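PDB 5B04: probable translation initiation factor eIF-2B subunit beta from Schizosaccharomyces pombe, which forms part of the eIF2B complex, which catalyses exchange of GDP for GTP on the gamma subunit of translation initiation factor eIF2. Local coordinates for residues Ala42-Ser55 / Met173-Ile187. Residues are numbered along the deposited sequence; the frame is centred on the assembly and turned at random.
Sequences ALVMRQVISQTRWS and MDMRAVIISGIQDVI
I183 pushes into helix 42-51 as a knob among A42, M45, R46 and I49, its CD1 lying 3.9 Å from I49 CG1. One turn along, the CG2 branches of I49 and I179 meet at 3.7 Å; at the other end I187 sets CG1 against A42 CB and CD1 against L43 CD2. R46 returns the interlock among I180, I183, Q184 and I187. With CG anti to the backbone N (chi1 -170°) and a bend at chi3, its chain crosses I180 and brings NH1 to Q184 OE1, a weak hydrogen bond of 2.8 Å, guanidinium and amide nearly coplanar. At the start of helix 176-187, R176 reaches out extended beside the W54 ring, S50 O over one guanidinium face, T52 O oblique to it; M173 SD stands above one face of that ring, a distant Met-aromatic contact. A leucine in place of R176 would probably leave these carbonyls without their positive neighbour. T52 OG1 is hydrogen-bonded to V48 O and Y16 OH. The two antiparallel helices, axes 9.8 Å apart, belong to the N-terminal helical part of the eIF2B alpha/beta/delta fold, preceding its Rossmann-like part: helix 57-74 touches M45 and W54, helix 79-102 M45 and I179, helix 17-27 V44 and V48.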
ATOM      1  N   ALA C  42      15.765 -34.813  18.577  1.00 74.61           N
ATOM      2  CA  ALA C  42      16.738 -34.491  19.616  1.00 74.92           C
ATOM      3  C   ALA C  42      16.758 -35.555  20.709  1.00 80.49           C
ATOM      4  O   ALA C  42      17.820 -35.906  21.224  1.00 87.12           O
ATOM      5  CB  ALA C  42      16.439 -33.126  20.212  1.00 64.79           C
ATOM      6  N   LEU C  43      15.581 -36.064  21.059  1.00 75.31           N
ATOM      7  CA  LEU C  43      15.465 -37.108  22.074  1.00 75.75           C
ATOM      8  C   LEU C  43      16.100 -38.413  21.608  1.00 79.47           C
ATOM      9  O   LEU C  43      16.826 -39.062  22.360  1.00 92.18           O
ATOM     10  CB  LEU C  43      13.998 -37.345  22.436  1.00 68.27           C
ATOM     11  CG  LEU C  43      13.298 -36.243  23.230  1.00 75.17           C
ATOM     12  CD1 LEU C  43      11.822 -36.562  23.397  1.00 75.71           C
ATOM     13  CD2 LEU C  43      13.964 -36.062  24.583  1.00 69.68           C
ATOM     14  N   VAL C  44      15.814 -38.795  20.366  1.00 69.95           N
ATOM     15  CA  VAL C  44      16.386 -40.002  19.782  1.00 68.27           C
ATOM     16  C   VAL C  44      17.905 -39.893  19.721  1.00 71.37           C
ATOM     17  O   VAL C  44      18.617 -40.842  20.049  1.00 87.21           O
ATOM     18  CB  VAL C  44      15.819 -40.269  18.371  1.00 71.27           C
ATOM     19  CG1 VAL C  44      16.679 -41.273  17.618  1.00 70.92           C
ATOM     20  CG2 VAL C  44      14.381 -40.758  18.464  1.00 77.98           C
ATOM     21  N   MET C  45      18.395 -38.724  19.321  1.00 71.48           N
ATOM     22  CA  MET C  45      19.831 -38.476  19.267  1.00 81.20           C
ATOM     23  C   MET C  45      20.472 -38.580  20.644  1.00 85.80           C
ATOM     24  O   MET C  45      21.636 -38.953  20.766  1.00 87.64           O
ATOM     25  CB  MET C  45      20.117 -37.099  18.667  1.00 72.31           C
ATOM     26  CG  MET C  45      19.932 -37.014  17.160  1.00 71.09           C
ATOM     27  SD  MET C  45      20.867 -38.264  16.258  1.00 83.07           S
ATOM     28  CE  MET C  45      19.580 -39.458  15.904  1.00 70.59           C
ATOM     29  N   ARG C  46      19.706 -38.253  21.680  1.00 88.34           N
ATOM     30  CA  ARG C  46      20.220 -38.303  23.040  1.00 97.16           C
ATOM     31  C   ARG C  46      20.489 -39.741  23.472  1.00 94.87           C
ATOM     32  O   ARG C  46      21.523 -40.025  24.075  1.00104.59           O
ATOM     33  CB  ARG C  46      19.249 -37.633  24.010  1.00 91.78           C
ATOM     34  CG  ARG C  46      19.815 -37.436  25.406  1.00 84.54           C
ATOM     35  CD  ARG C  46      18.796 -36.786  26.319  1.00 75.16           C
ATOM     36  NE  ARG C  46      17.571 -37.573  26.401  1.00 81.31           N
ATOM     37  CZ  ARG C  46      16.461 -37.167  27.009  1.00 98.14           C
ATOM     38  NH1 ARG C  46      16.419 -35.976  27.589  1.00 79.51           N
ATOM     39  NH2 ARG C  46      15.393 -37.952  27.033  1.00 92.42           N
ATOM     40  N   GLN C  47      19.565 -40.646  23.161  1.00 85.47           N
ATOM     41  CA  GLN C  47      19.756 -42.054  23.498  1.00 89.43           C
ATOM     42  C   GLN C  47      20.720 -42.725  22.521  1.00 84.55           C
ATOM     43  O   GLN C  47      21.241 -43.805  22.798  1.00106.30           O
ATOM     44  CB  GLN C  47      18.419 -42.798  23.528  1.00 87.90           C
ATOM     45  CG  GLN C  47      17.811 -42.893  24.922  1.00107.45           C
ATOM     46  CD  GLN C  47      17.237 -44.266  25.223  1.00109.48           C
ATOM     47  OE1 GLN C  47      17.631 -45.262  24.618  1.00111.90           O
ATOM     48  NE2 GLN C  47      16.313 -44.325  26.175  1.00109.79           N
ATOM     49  N   VAL C  48      20.954 -42.085  21.381  1.00 68.73           N
ATOM     50  CA  VAL C  48      21.974 -42.547  20.447  1.00 80.47           C
ATOM     51  C   VAL C  48      23.353 -42.260  21.024  1.00 91.28           C
ATOM     52  O   VAL C  48      24.193 -43.154  21.116  1.00104.58           O
ATOM     53  CB  VAL C  48      21.837 -41.880  19.064  1.00 83.96           C
ATOM     54  CG1 VAL C  48      23.133 -42.004  18.274  1.00 69.17           C
ATOM     55  CG2 VAL C  48      20.685 -42.494  18.296  1.00 67.50           C
ATOM     56  N   ILE C  49      23.573 -41.010  21.422  1.00 87.43           N
ATOM     57  CA  ILE C  49      24.809 -40.611  22.085  1.00 89.05           C
ATOM     58  C   ILE C  49      24.975 -41.389  23.389  1.00103.27           C
ATOM     59  O   ILE C  49      26.086 -41.762  23.771  1.00112.53           O
ATOM     60  CB  ILE C  49      24.822 -39.090  22.378  1.00 99.04           C
ATOM     61  CG1 ILE C  49      24.682 -38.285  21.081  1.00 74.43           C
ATOM     62  CG2 ILE C  49      26.096 -38.686  23.105  1.00107.30           C
ATOM     63  CD1 ILE C  49      25.810 -38.487  20.100  1.00 88.22           C
ATOM     64  N   SER C  50      23.857 -41.644  24.059  1.00104.14           N
ATOM     65  CA  SER C  50      23.856 -42.379  25.322  1.00102.59           C
ATOM     66  C   SER C  50      24.367 -43.814  25.228  1.00113.72           C
ATOM     67  O   SER C  50      24.876 -44.361  26.202  1.00119.21           O
ATOM     68  CB  SER C  50      22.439 -42.391  25.900  1.00 96.15           C
ATOM     69  OG  SER C  50      22.121 -43.659  26.449  1.00115.37           O
ATOM     70  N   GLN C  51      24.245 -44.413  24.053  1.00111.28           N
ATOM     71  CA  GLN C  51      24.429 -45.850  23.907  1.00114.53           C
ATOM     72  C   GLN C  51      25.533 -46.193  22.918  1.00109.79           C
ATOM     73  O   GLN C  51      26.095 -47.284  22.953  1.00112.29           O
ATOM     74  CB  GLN C  51      23.117 -46.483  23.460  1.00100.94           C
ATOM     75  CG  GLN C  51      22.530 -47.492  24.409  1.00115.48           C
ATOM     76  CD  GLN C  51      21.650 -48.470  23.670  1.00135.32           C
ATOM     77  OE1 GLN C  51      21.279 -48.225  22.525  1.00137.52           O
ATOM     78  NE2 GLN C  51      21.312 -49.584  24.310  1.00111.64           N
ATOM     79  N   THR C  52      25.822 -45.249  22.026  1.00105.42           N
ATOM     80  CA  THR C  52      26.891 -45.394  21.042  1.00110.52           C
ATOM     81  C   THR C  52      28.206 -45.302  21.803  1.00117.78           C
ATOM     82  O   THR C  52      28.338 -44.512  22.725  1.00123.21           O
ATOM     83  CB  THR C  52      26.858 -44.256  19.991  1.00106.76           C
ATOM     84  OG1 THR C  52      25.596 -44.257  19.319  1.00109.88           O
ATOM     85  CG2 THR C  52      27.965 -44.423  18.969  1.00 80.05           C
ATOM     86  N   ARG C  53      29.200 -46.088  21.419  1.00116.95           N
ATOM     87  CA  ARG C  53      30.546 -45.799  21.929  1.00118.98           C
ATOM     88  C   ARG C  53      31.638 -45.857  20.772  1.00117.05           C
ATOM     89  O   ARG C  53      31.919 -46.871  20.119  1.00115.28           O
ATOM     90  CB  ARG C  53      30.837 -46.769  23.084  1.00128.67           C
ATOM     91  CG  ARG C  53      32.211 -46.623  23.798  1.00141.58           C
ATOM     92  CD  ARG C  53      32.318 -47.557  24.912  1.00148.10           C
ATOM     93  NE  ARG C  53      33.613 -47.379  25.578  1.00148.15           N
ATOM     94  CZ  ARG C  53      33.926 -47.945  26.736  1.00138.17           C
ATOM     95  NH1 ARG C  53      33.043 -48.713  27.349  1.00125.97           N
ATOM     96  NH2 ARG C  53      35.110 -47.720  27.273  1.00142.08           N
ATOM     97  N   TRP C  54      32.187 -44.658  20.576  1.00125.00           N
ATOM     98  CA  TRP C  54      32.904 -44.176  19.399  1.00136.72           C
ATOM     99  C   TRP C  54      34.357 -43.695  19.683  1.00137.06           C
ATOM    100  O   TRP C  54      34.700 -42.663  19.161  1.00149.78           O
ATOM    101  CB  TRP C  54      32.154 -42.941  18.865  1.00135.75           C
ATOM    102  CG  TRP C  54      32.095 -41.808  19.889  1.00127.09           C
ATOM    103  CD1 TRP C  54      32.990 -40.779  20.048  1.00128.04           C
ATOM    104  CD2 TRP C  54      31.093 -41.611  20.875  1.00121.35           C
ATOM    105  NE1 TRP C  54      32.599 -39.961  21.073  1.00137.61           N
ATOM    106  CE2 TRP C  54      31.435 -40.450  21.600  1.00133.24           C
ATOM    107  CE3 TRP C  54      29.936 -42.302  21.217  1.00116.92           C
ATOM    108  CZ2 TRP C  54      30.655 -39.976  22.641  1.00140.51           C
ATOM    109  CZ3 TRP C  54      29.172 -41.832  22.237  1.00123.41           C
ATOM    110  CH2 TRP C  54      29.529 -40.683  22.942  1.00134.73           C
ATOM    111  N   SER C  55      35.230 -44.400  20.411  1.00119.87           N
ATOM    112  CA  SER C  55      36.417 -43.724  21.045  1.00135.89           C
ATOM    113  C   SER C  55      37.221 -42.534  20.381  1.00142.21           C
ATOM    114  O   SER C  55      37.519 -41.585  21.110  1.00152.03           O
ATOM    115  CB  SER C  55      37.439 -44.800  21.513  1.00142.87           C
ATOM    116  OG  SER C  55      37.207 -46.104  20.975  1.00128.72           O
ATOM    117  N   MET C 173      36.922 -39.997  23.741  1.00141.57           N
ATOM    118  CA  MET C 173      35.580 -40.355  24.021  1.00138.43           C
ATOM    119  C   MET C 173      35.283 -39.816  25.427  1.00136.67           C
ATOM    120  O   MET C 173      36.100 -39.162  26.048  1.00133.69           O
ATOM    121  CB  MET C 173      35.463 -41.861  24.296  1.00147.72           C
ATOM    122  CG  MET C 173      34.038 -42.401  24.470  1.00152.00           C
ATOM    123  SD  MET C 173      33.801 -44.192  24.668  1.00153.57           S
ATOM    124  CE  MET C 173      33.971 -44.772  22.980  1.00125.66           C
ATOM    125  N   ASP C 174      34.105 -40.144  25.885  1.00131.55           N
ATOM    126  CA  ASP C 174      33.480 -39.778  27.127  1.00134.99           C
ATOM    127  C   ASP C 174      33.183 -38.297  27.205  1.00140.73           C
ATOM    128  O   ASP C 174      33.040 -37.695  28.267  1.00124.03           O
ATOM    129  CB  ASP C 174      34.283 -40.312  28.338  1.00138.19           C
ATOM    130  CG  ASP C 174      33.395 -40.777  29.472  1.00144.47           C
ATOM    131  OD1 ASP C 174      32.219 -40.360  29.524  1.00137.00           O
ATOM    132  OD2 ASP C 174      33.874 -41.563  30.318  1.00131.36           O
ATOM    133  N   MET C 175      33.123 -37.720  26.009  1.00139.19           N
ATOM    134  CA  MET C 175      32.499 -36.408  25.798  1.00113.94           C
ATOM    135  C   MET C 175      31.014 -36.429  25.991  1.00113.86           C
ATOM    136  O   MET C 175      30.365 -35.405  25.838  1.00122.79           O
ATOM    137  CB  MET C 175      32.831 -35.855  24.410  1.00103.46           C
ATOM    138  CG  MET C 175      34.263 -35.404  24.183  1.00110.51           C
ATOM    139  SD  MET C 175      34.366 -34.305  22.751  1.00145.69           S
ATOM    140  CE  MET C 175      34.982 -35.405  21.486  1.00121.51           C
ATOM    141  N   ARG C 176      30.463 -37.597  26.317  1.00114.60           N
ATOM    142  CA  ARG C 176      29.016 -37.781  26.442  1.00118.06           C
ATOM    143  C   ARG C 176      28.325 -36.799  27.377  1.00118.16           C
ATOM    144  O   ARG C 176      27.241 -36.295  27.073  1.00121.70           O
ATOM    145  CB  ARG C 176      28.707 -39.188  26.945  1.00108.86           C
ATOM    146  CG  ARG C 176      29.053 -40.273  25.958  1.00122.88           C
ATOM    147  CD  ARG C 176      28.678 -41.629  26.499  1.00125.36           C
ATOM    148  NE  ARG C 176      29.060 -42.715  25.604  1.00127.89           N
ATOM    149  CZ  ARG C 176      28.934 -43.997  25.923  1.00128.62           C
ATOM    150  NH1 ARG C 176      28.442 -44.328  27.107  1.00135.50           N
ATOM    151  NH2 ARG C 176      29.299 -44.941  25.067  1.00130.92           N
ATOM    152  N   ALA C 177      28.961 -36.539  28.514  1.00110.75           N
ATOM    153  CA  ALA C 177      28.392 -35.681  29.543  1.00112.73           C
ATOM    154  C   ALA C 177      28.062 -34.310  28.958  1.00109.31           C
ATOM    155  O   ALA C 177      26.961 -33.800  29.154  1.00112.80           O
ATOM    156  CB  ALA C 177      29.327 -35.537  30.734  1.00127.41           C
ATOM    157  N   VAL C 178      29.009 -33.722  28.231  1.00104.37           N
ATOM    158  CA  VAL C 178      28.797 -32.397  27.655  1.00106.03           C
ATOM    159  C   VAL C 178      27.901 -32.465  26.414  1.00108.23           C
ATOM    160  O   VAL C 178      27.091 -31.567  26.181  1.00113.93           O
ATOM    161  CB  VAL C 178      30.145 -31.698  27.307  1.00 94.76           C
ATOM    162  CG1 VAL C 178      31.018 -32.574  26.431  1.00107.38           C
ATOM    163  CG2 VAL C 178      29.903 -30.346  26.644  1.00 95.09           C
ATOM    164  N   ILE C 179      28.028 -33.535  25.633  1.00101.71           N
ATOM    165  CA  ILE C 179      27.200 -33.699  24.440  1.00 96.99           C
ATOM    166  C   ILE C 179      25.729 -33.853  24.816  1.00 90.21           C
ATOM    167  O   ILE C 179      24.862 -33.198  24.237  1.00106.20           O
ATOM    168  CB  ILE C 179      27.639 -34.913  23.594  1.00 98.05           C
ATOM    169  CG1 ILE C 179      29.088 -34.749  23.131  1.00 93.03           C
ATOM    170  CG2 ILE C 179      26.723 -35.089  22.393  1.00100.12           C
ATOM    171  CD1 ILE C 179      29.363 -33.442  22.426  1.00101.29           C
ATOM    172  N   ILE C 180      25.453 -34.715  25.790  1.00 79.97           N
ATOM    173  CA  ILE C 180      24.092 -34.899  26.285  1.00 92.59           C
ATOM    174  C   ILE C 180      23.586 -33.609  26.926  1.00 96.62           C
ATOM    175  O   ILE C 180      22.411 -33.259  26.798  1.00102.13           O
ATOM    176  CB  ILE C 180      24.008 -36.062  27.299  1.00 93.62           C
ATOM    177  CG1 ILE C 180      24.329 -37.390  26.611  1.00 96.84           C
ATOM    178  CG2 ILE C 180      22.628 -36.129  27.940  1.00 77.71           C
ATOM    179  CD1 ILE C 180      24.080 -38.608  27.477  1.00 97.45           C
ATOM    180  N   SER C 181      24.486 -32.900  27.603  1.00 97.54           N
ATOM    181  CA  SER C 181      24.156 -31.614  28.208  1.00 92.74           C
ATOM    182  C   SER C 181      23.631 -30.640  27.161  1.00100.88           C
ATOM    183  O   SER C 181      22.507 -30.151  27.268  1.00 98.26           O
ATOM    184  CB  SER C 181      25.376 -31.019  28.914  1.00 91.05           C
ATOM    185  OG  SER C 181      25.126 -29.689  29.333  1.00103.48           O
ATOM    186  N   GLY C 182      24.444 -30.375  26.144  1.00103.33           N
ATOM    187  CA  GLY C 182      24.076 -29.460  25.079  1.00 95.23           C
ATOM    188  C   GLY C 182      22.826 -29.879  24.327  1.00 94.14           C
ATOM    189  O   GLY C 182      22.053 -29.033  23.876  1.00 93.61           O
ATOM    190  N   ILE C 183      22.631 -31.186  24.183  1.00 88.10           N
ATOM    191  CA  ILE C 183      21.434 -31.714  23.538  1.00 78.20           C
ATOM    192  C   ILE C 183      20.201 -31.416  24.385  1.00 90.79           C
ATOM    193  O   ILE C 183      19.187 -30.940  23.871  1.00104.86           O
ATOM    194  CB  ILE C 183      21.540 -33.234  23.293  1.00 86.84           C
ATOM    195  CG1 ILE C 183      22.494 -33.518  22.131  1.00 73.18           C
ATOM    196  CG2 ILE C 183      20.174 -33.828  22.993  1.00 94.04           C
ATOM    197  CD1 ILE C 183      22.644 -34.990  21.810  1.00 86.90           C
ATOM    198  N   GLN C 184      20.297 -31.691  25.683  1.00 89.39           N
ATOM    199  CA  GLN C 184      19.212 -31.394  26.613  1.00 92.77           C
ATOM    200  C   GLN C 184      18.926 -29.900  26.632  1.00 88.33           C
ATOM    201  O   GLN C 184      17.774 -29.480  26.761  1.00 86.53           O
ATOM    202  CB  GLN C 184      19.551 -31.880  28.022  1.00 92.63           C
ATOM    203  CG  GLN C 184      18.475 -31.568  29.053  1.00 85.05           C
ATOM    204  CD  GLN C 184      17.167 -32.276  28.760  1.00 96.80           C
ATOM    205  OE1 GLN C 184      17.149 -33.468  28.454  1.00 92.85           O
ATOM    206  NE2 GLN C 184      16.064 -31.540  28.843  1.00 89.31           N
ATOM    207  N   ASP C 185      19.983 -29.105  26.508  1.00 90.57           N
ATOM    208  CA  ASP C 185      19.837 -27.664  26.388  1.00 97.16           C
ATOM    209  C   ASP C 185      18.960 -27.336  25.187  1.00 99.12           C
ATOM    210  O   ASP C 185      17.908 -26.732  25.349  1.00 98.20           O
ATOM    211  CB  ASP C 185      21.203 -26.983  26.271  1.00 90.95           C
ATOM    212  CG  ASP C 185      22.049 -27.160  27.520  1.00112.03           C
ATOM    213  OD1 ASP C 185      21.578 -27.824  28.467  1.00107.31           O
ATOM    214  OD2 ASP C 185      23.182 -26.637  27.554  1.00115.84           O
ATOM    215  N   VAL C 186      19.380 -27.770  24.001  1.00 94.45           N
ATOM    216  CA  VAL C 186      18.627 -27.546  22.764  1.00 82.77           C
ATOM    217  C   VAL C 186      17.141 -27.883  22.907  1.00 76.48           C
ATOM    218  O   VAL C 186      16.279 -27.106  22.491  1.00 72.67           O
ATOM    219  CB  VAL C 186      19.216 -28.368  21.596  1.00 75.65           C
ATOM    220  CG1 VAL C 186      18.264 -28.378  20.408  1.00 79.63           C
ATOM    221  CG2 VAL C 186      20.574 -27.815  21.192  1.00 78.67           C
ATOM    222  N   ILE C 187      16.850 -29.034  23.509  1.00 81.66           N
ATOM    223  CA  ILE C 187      15.471 -29.438  23.770  1.00 81.56           C
ATOM    224  C   ILE C 187      14.763 -28.397  24.635  1.00 75.57           C
ATOM    225  O   ILE C 187      13.591 -28.090  24.419  1.00 81.68           O
ATOM    226  CB  ILE C 187      15.403 -30.815  24.461  1.00 79.13           C
ATOM    227  CG1 ILE C 187      16.144 -31.864  23.631  1.00 83.52           C
ATOM    228  CG2 ILE C 187      13.957 -31.239  24.676  1.00 70.52           C
ATOM    229  CD1 ILE C 187      16.243 -33.216  24.301  1.00 87.76           C
TER